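Local coordinates for small ribosomal subunit protein uS8 (Aquifex aeolicus, PDB 3RF2), which binds 16S rRNA extremely tightly and, as a primary binder of its central domain, is likely to help coordinate assembly of the 30S platform, at residues A[34-37]-A[38-42]; A[50-53]-A[54-58]. All coordinates share one frame; numbering follows the deposited sequence.

Contact 1. Residues A[34-37]-A[38-42]; sequences ERIL and DVLKK
L37 and L40, three residues apart on helix 31-43, touch through one methyl each, CD2 of L37 lying 4.1 Å from CD1 of L40, and their side chains run obliquely across one another. I36 joins them one helical turn back, where its CG2 lies 4.5 Å from CD1 of L40. With CG1 anti to the backbone N (chi1 -177°), V39 turns its other methyl, CG2, beside that N and within 3.2 Å of R35 O. Four successive i to i+4 bonds hold the backbone beneath: L40 N meets I36 O at 3.0 Å, while K41 N reaches L37 O at 2.9 Å. E34 and K41, at the margins of the face turned to the three-stranded sheet, pair with polar groups there: E34 hydrogen-bonds Y92 through OE2, and the long, extended chain of K41 carries its NZ to a salt bridge with D48. The helix is amphipathic and has strands on two flanks. L37 packs on I46, W49, I94 and I96 of the three-stranded sheet, whereas I36, V39 and L40 all rest on I141 of strand 139-144, so the helix lies between the two sheets of the protein.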
loop_
_atom_site.group_PDB
_atom_site.type_symbol
_atom_site.label_atom_id
_atom_site.label_comp_id
_atom_site.label_asym_id
_atom_site.label_seq_id
_atom_site.Cartn_x
_atom_site.Cartn_y
_atom_site.Cartn_z
ATOM N N GLU A 34 -6.078 1.207 3.278
ATOM C CA GLU A 34 -6.905 1.392 2.114
ATOM C C GLU A 34 -6.785 2.782 1.517
ATOM O O GLU A 34 -6.739 2.911 0.298
ATOM C CB GLU A 34 -8.371 1.088 2.440
ATOM C CG GLU A 34 -8.622 -0.350 2.854
ATOM C CD GLU A 34 -10.110 -0.679 2.883
ATOM O OE1 GLU A 34 -10.933 0.270 2.915
ATOM O OE2 GLU A 34 -10.449 -1.882 2.851
ATOM N N ARG A 35 -6.768 3.823 2.350
ATOM C CA ARG A 35 -6.633 5.176 1.819
ATOM C C ARG A 35 -5.257 5.355 1.234
ATOM O O ARG A 35 -5.079 6.114 0.288
ATOM C CB ARG A 35 -6.898 6.250 2.869
ATOM C CG ARG A 35 -8.366 6.587 3.038
ATOM C CD ARG A 35 -8.554 7.873 3.823
ATOM N NE ARG A 35 -9.944 8.066 4.231
ATOM C CZ ARG A 35 -10.494 7.465 5.280
ATOM N NH1 ARG A 35 -9.770 6.630 6.011
ATOM N NH2 ARG A 35 -11.766 7.687 5.591
ATOM N N ILE A 36 -4.285 4.657 1.809
ATOM C CA ILE A 36 -2.905 4.737 1.322
ATOM C C ILE A 36 -2.760 4.061 -0.044
ATOM O O ILE A 36 -2.205 4.635 -0.969
ATOM C CB ILE A 36 -1.917 4.114 2.315
ATOM C CG1 ILE A 36 -1.809 4.991 3.570
ATOM C CG2 ILE A 36 -0.535 3.972 1.675
ATOM C CD1 ILE A 36 -1.018 4.336 4.672
ATOM N N LEU A 37 -3.304 2.854 -0.153
ATOM C CA LEU A 37 -3.308 2.113 -1.401
ATOM C C LEU A 37 -4.040 2.866 -2.480
ATOM O O LEU A 37 -3.710 2.742 -3.655
ATOM C CB LEU A 37 -3.945 0.755 -1.207
ATOM C CG LEU A 37 -3.135 -0.210 -0.363
ATOM C CD1 LEU A 37 -3.934 -1.493 -0.093
ATOM C CD2 LEU A 37 -1.916 -0.518 -1.133
ATOM N N ASP A 38 -5.036 3.648 -2.087
ATOM C CA ASP A 38 -5.797 4.428 -3.056
ATOM C C ASP A 38 -4.962 5.572 -3.604
ATOM O O ASP A 38 -5.054 5.904 -4.796
ATOM C CB ASP A 38 -7.095 4.949 -2.447
ATOM C CG ASP A 38 -8.306 4.146 -2.885
ATOM O OD1 ASP A 38 -8.238 2.902 -2.885
ATOM O OD2 ASP A 38 -9.323 4.767 -3.256
ATOM N N VAL A 39 -4.136 6.160 -2.744
ATOM C CA VAL A 39 -3.146 7.117 -3.234
ATOM C C VAL A 39 -2.166 6.447 -4.198
ATOM O O VAL A 39 -1.857 6.981 -5.263
ATOM C CB VAL A 39 -2.311 7.741 -2.102
ATOM C CG1 VAL A 39 -1.342 8.788 -2.688
ATOM C CG2 VAL A 39 -3.221 8.340 -1.012
ATOM N N LEU A 40 -1.663 5.284 -3.803
ATOM C CA LEU A 40 -0.658 4.588 -4.599
ATOM C C LEU A 40 -1.205 4.226 -5.992
ATOM O O LEU A 40 -0.498 4.343 -6.996
ATOM C CB LEU A 40 -0.165 3.336 -3.864
ATOM C CG LEU A 40 0.736 3.502 -2.635
ATOM C CD1 LEU A 40 1.098 2.149 -2.067
ATOM C CD2 LEU A 40 2.001 4.248 -3.010
ATOM N N LYS A 41 -2.460 3.796 -6.039
ATOM C CA LYS A 41 -3.127 3.466 -7.301
ATOM C C LYS A 41 -3.342 4.708 -8.166
ATOM O O LYS A 41 -3.068 4.720 -9.368
ATOM C CB LYS A 41 -4.482 2.832 -7.030
ATOM C CG LYS A 41 -5.189 2.341 -8.300
ATOM C CD LYS A 41 -6.628 2.032 -7.973
ATOM C CE LYS A 41 -7.370 1.462 -9.179
ATOM N NZ LYS A 41 -8.701 0.925 -8.762
ATOM N N LYS A 42 -3.839 5.760 -7.529
ATOM C CA LYS A 42 -4.079 7.020 -8.200
ATOM C C LYS A 42 -2.788 7.594 -8.797
ATOM O O LYS A 42 -2.820 8.213 -9.855
ATOM C CB LYS A 42 -4.705 8.010 -7.213
ATOM C CG LYS A 42 -4.978 9.381 -7.802
ATOM C CD LYS A 42 -5.472 10.367 -6.745
ATOM C CE LYS A 42 -5.521 11.785 -7.300
ATOM N NZ LYS A 42 -4.179 12.212 -7.797
#

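Contact 2. Residues A[50-53]-A[54-58]; sequences EALK and GEKYE
L52 and Y57 bring their CA atoms to 4.4 Å as the chain leaves strand 46-51 through an inverse gamma turn centred on L52 and enters helix 54-69, whose first turn is tied back by Y57 N bonding K53 O at 2.7 Å. G54 suits the junction because its phi is positive and a CB would crowd the carbonyl carbon of K53. Across the turn, E50 and K56 form a salt bridge in which NZ of K56 lies 2.7 Å from OE1 of E50, approaching from above the carboxylate plane, 39° out of it. The two side chains meet at about a right angle: E50 is extended beyond CG, while the lysine chain is bent at chi2 (-62°), which brings NZ back toward the strand. This strand-to-helix turn leads into residues 59-93, a region not found in other S8 sequences, consistent with the distinctive subdomain of this S8 being joined here to the edge strand of the three-stranded sheet. Replacing E50 by an alanine is likely to leave the ammonium group of K56 without this carboxylate and freer to swing. Y57 directs its ring away from its own backbone N (chi1 173°), which sets CD1 4.3 Å from CB of L52; its CB comes within 3.2 Å of L52 O. Being apolar, L52 also suits the buried side of the turn, packing on P93 and K95, while the hydroxyl of Y57 bonds L83 O and K53 makes a cation-pi contact with Y92.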
loop_
_atom_site.group_PDB
_atom_site.type_symbol
_atom_site.label_atom_id
_atom_site.label_comp_id
_atom_site.label_asym_id
_atom_site.label_seq_id
_atom_site.Cartn_x
_atom_site.Cartn_y
_atom_site.Cartn_z
ATOM N N GLU A 50 -7.725 -4.891 -4.332
ATOM C CA GLU A 50 -9.100 -5.346 -4.109
ATOM C C GLU A 50 -9.365 -5.673 -2.634
ATOM O O GLU A 50 -8.565 -6.346 -2.005
ATOM C CB GLU A 50 -9.370 -6.602 -4.939
ATOM C CG GLU A 50 -9.769 -6.376 -6.395
ATOM C CD GLU A 50 -9.755 -7.676 -7.182
ATOM O OE1 GLU A 50 -9.648 -8.736 -6.536
ATOM O OE2 GLU A 50 -9.820 -7.646 -8.433
ATOM N N ALA A 51 -10.492 -5.221 -2.093
ATOM C CA ALA A 51 -10.957 -5.736 -0.800
ATOM C C ALA A 51 -11.581 -7.117 -0.980
ATOM O O ALA A 51 -12.585 -7.267 -1.677
ATOM C CB ALA A 51 -11.963 -4.789 -0.165
ATOM N N LEU A 52 -10.983 -8.127 -0.357
ATOM C CA LEU A 52 -11.475 -9.494 -0.482
ATOM C C LEU A 52 -12.531 -9.804 0.588
ATOM O O LEU A 52 -12.250 -10.477 1.577
ATOM C CB LEU A 52 -10.311 -10.493 -0.424
ATOM C CG LEU A 52 -9.302 -10.415 -1.577
ATOM C CD1 LEU A 52 -8.173 -11.425 -1.420
ATOM C CD2 LEU A 52 -10.007 -10.620 -2.893
ATOM N N LYS A 53 -13.738 -9.287 0.374
ATOM C CA LYS A 53 -14.881 -9.521 1.249
ATOM C C LYS A 53 -15.955 -10.335 0.532
ATOM O O LYS A 53 -15.745 -10.807 -0.589
ATOM C CB LYS A 53 -15.490 -8.188 1.667
ATOM C CG LYS A 53 -14.542 -7.294 2.438
ATOM C CD LYS A 53 -14.881 -5.821 2.235
ATOM C CE LYS A 53 -16.359 -5.539 2.476
ATOM N NZ LYS A 53 -16.664 -4.088 2.319
ATOM N N GLY A 54 -17.109 -10.477 1.178
ATOM C CA GLY A 54 -18.263 -11.148 0.598
ATOM C C GLY A 54 -17.962 -12.282 -0.367
ATOM O O GLY A 54 -17.143 -13.158 -0.074
ATOM N N GLU A 55 -18.635 -12.262 -1.519
ATOM C CA GLU A 55 -18.471 -13.285 -2.551
ATOM C C GLU A 55 -17.051 -13.287 -3.110
ATOM O O GLU A 55 -16.544 -14.326 -3.546
ATOM C CB GLU A 55 -19.469 -13.056 -3.697
ATOM C CG GLU A 55 -20.942 -13.189 -3.307
ATOM C CD GLU A 55 -21.364 -14.637 -3.101
ATOM O OE1 GLU A 55 -20.854 -15.509 -3.831
ATOM O OE2 GLU A 55 -22.197 -14.907 -2.211
ATOM N N LYS A 56 -16.418 -12.114 -3.110
ATOM C CA LYS A 56 -15.059 -11.979 -3.637
ATOM C C LYS A 56 -14.024 -12.766 -2.846
ATOM O O LYS A 56 -13.111 -13.346 -3.423
ATOM C CB LYS A 56 -14.648 -10.508 -3.749
ATOM C CG LYS A 56 -14.293 -10.051 -5.171
ATOM C CD LYS A 56 -13.090 -10.802 -5.760
ATOM C CE LYS A 56 -12.461 -10.020 -6.930
ATOM N NZ LYS A 56 -11.243 -10.666 -7.520
ATOM N N TYR A 57 -14.167 -12.801 -1.526
ATOM C CA TYR A 57 -13.230 -13.575 -0.723
ATOM C C TYR A 57 -13.315 -15.056 -1.045
ATOM O O TYR A 57 -12.285 -15.704 -1.225
ATOM C CB TYR A 57 -13.412 -13.349 0.780
ATOM C CG TYR A 57 -12.561 -14.288 1.604
ATOM C CD1 TYR A 57 -11.224 -14.015 1.854
ATOM C CD2 TYR A 57 -13.090 -15.466 2.112
ATOM C CE1 TYR A 57 -10.436 -14.882 2.599
ATOM C CE2 TYR A 57 -12.313 -16.333 2.857
ATOM C CZ TYR A 57 -10.988 -16.036 3.096
ATOM O OH TYR A 57 -10.223 -16.904 3.835
ATOM N N GLU A 58 -14.542 -15.579 -1.114
ATOM C CA GLU A 58 -14.798 -16.980 -1.466
ATOM C C GLU A 58 -14.088 -17.369 -2.755
ATOM O O GLU A 58 -13.276 -18.303 -2.786
ATOM C CB GLU A 58 -16.296 -17.217 -1.684
ATOM C CG GLU A 58 -17.205 -16.724 -0.578
ATOM C CD GLU A 58 -17.100 -17.557 0.668
ATOM O OE1 GLU A 58 -16.483 -18.641 0.606
ATOM O OE2 GLU A 58 -17.630 -17.126 1.710
#

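How the contacts relate
From the N terminus, contact 1 comes first, within helix 31-43; neither contact closes a long loop, since each joins residues adjacent in the chain. After the helix the chain turns into strand 46-51, an outer strand of the three-stranded sheet, and contact 2 forms where that strand gives way to helix 54-69. The two therefore stand in series, neither nested nor crossed, with centres about 18 Å apart. Strand 46-51 connects them: one face of helix 31-43 packs on it, and its far end leads into the added helices. Y92 is shared, serving E34 in contact 1 and K53 in contact 2. Together they link the inter-sheet helix, the small sheet and the additional subdomain.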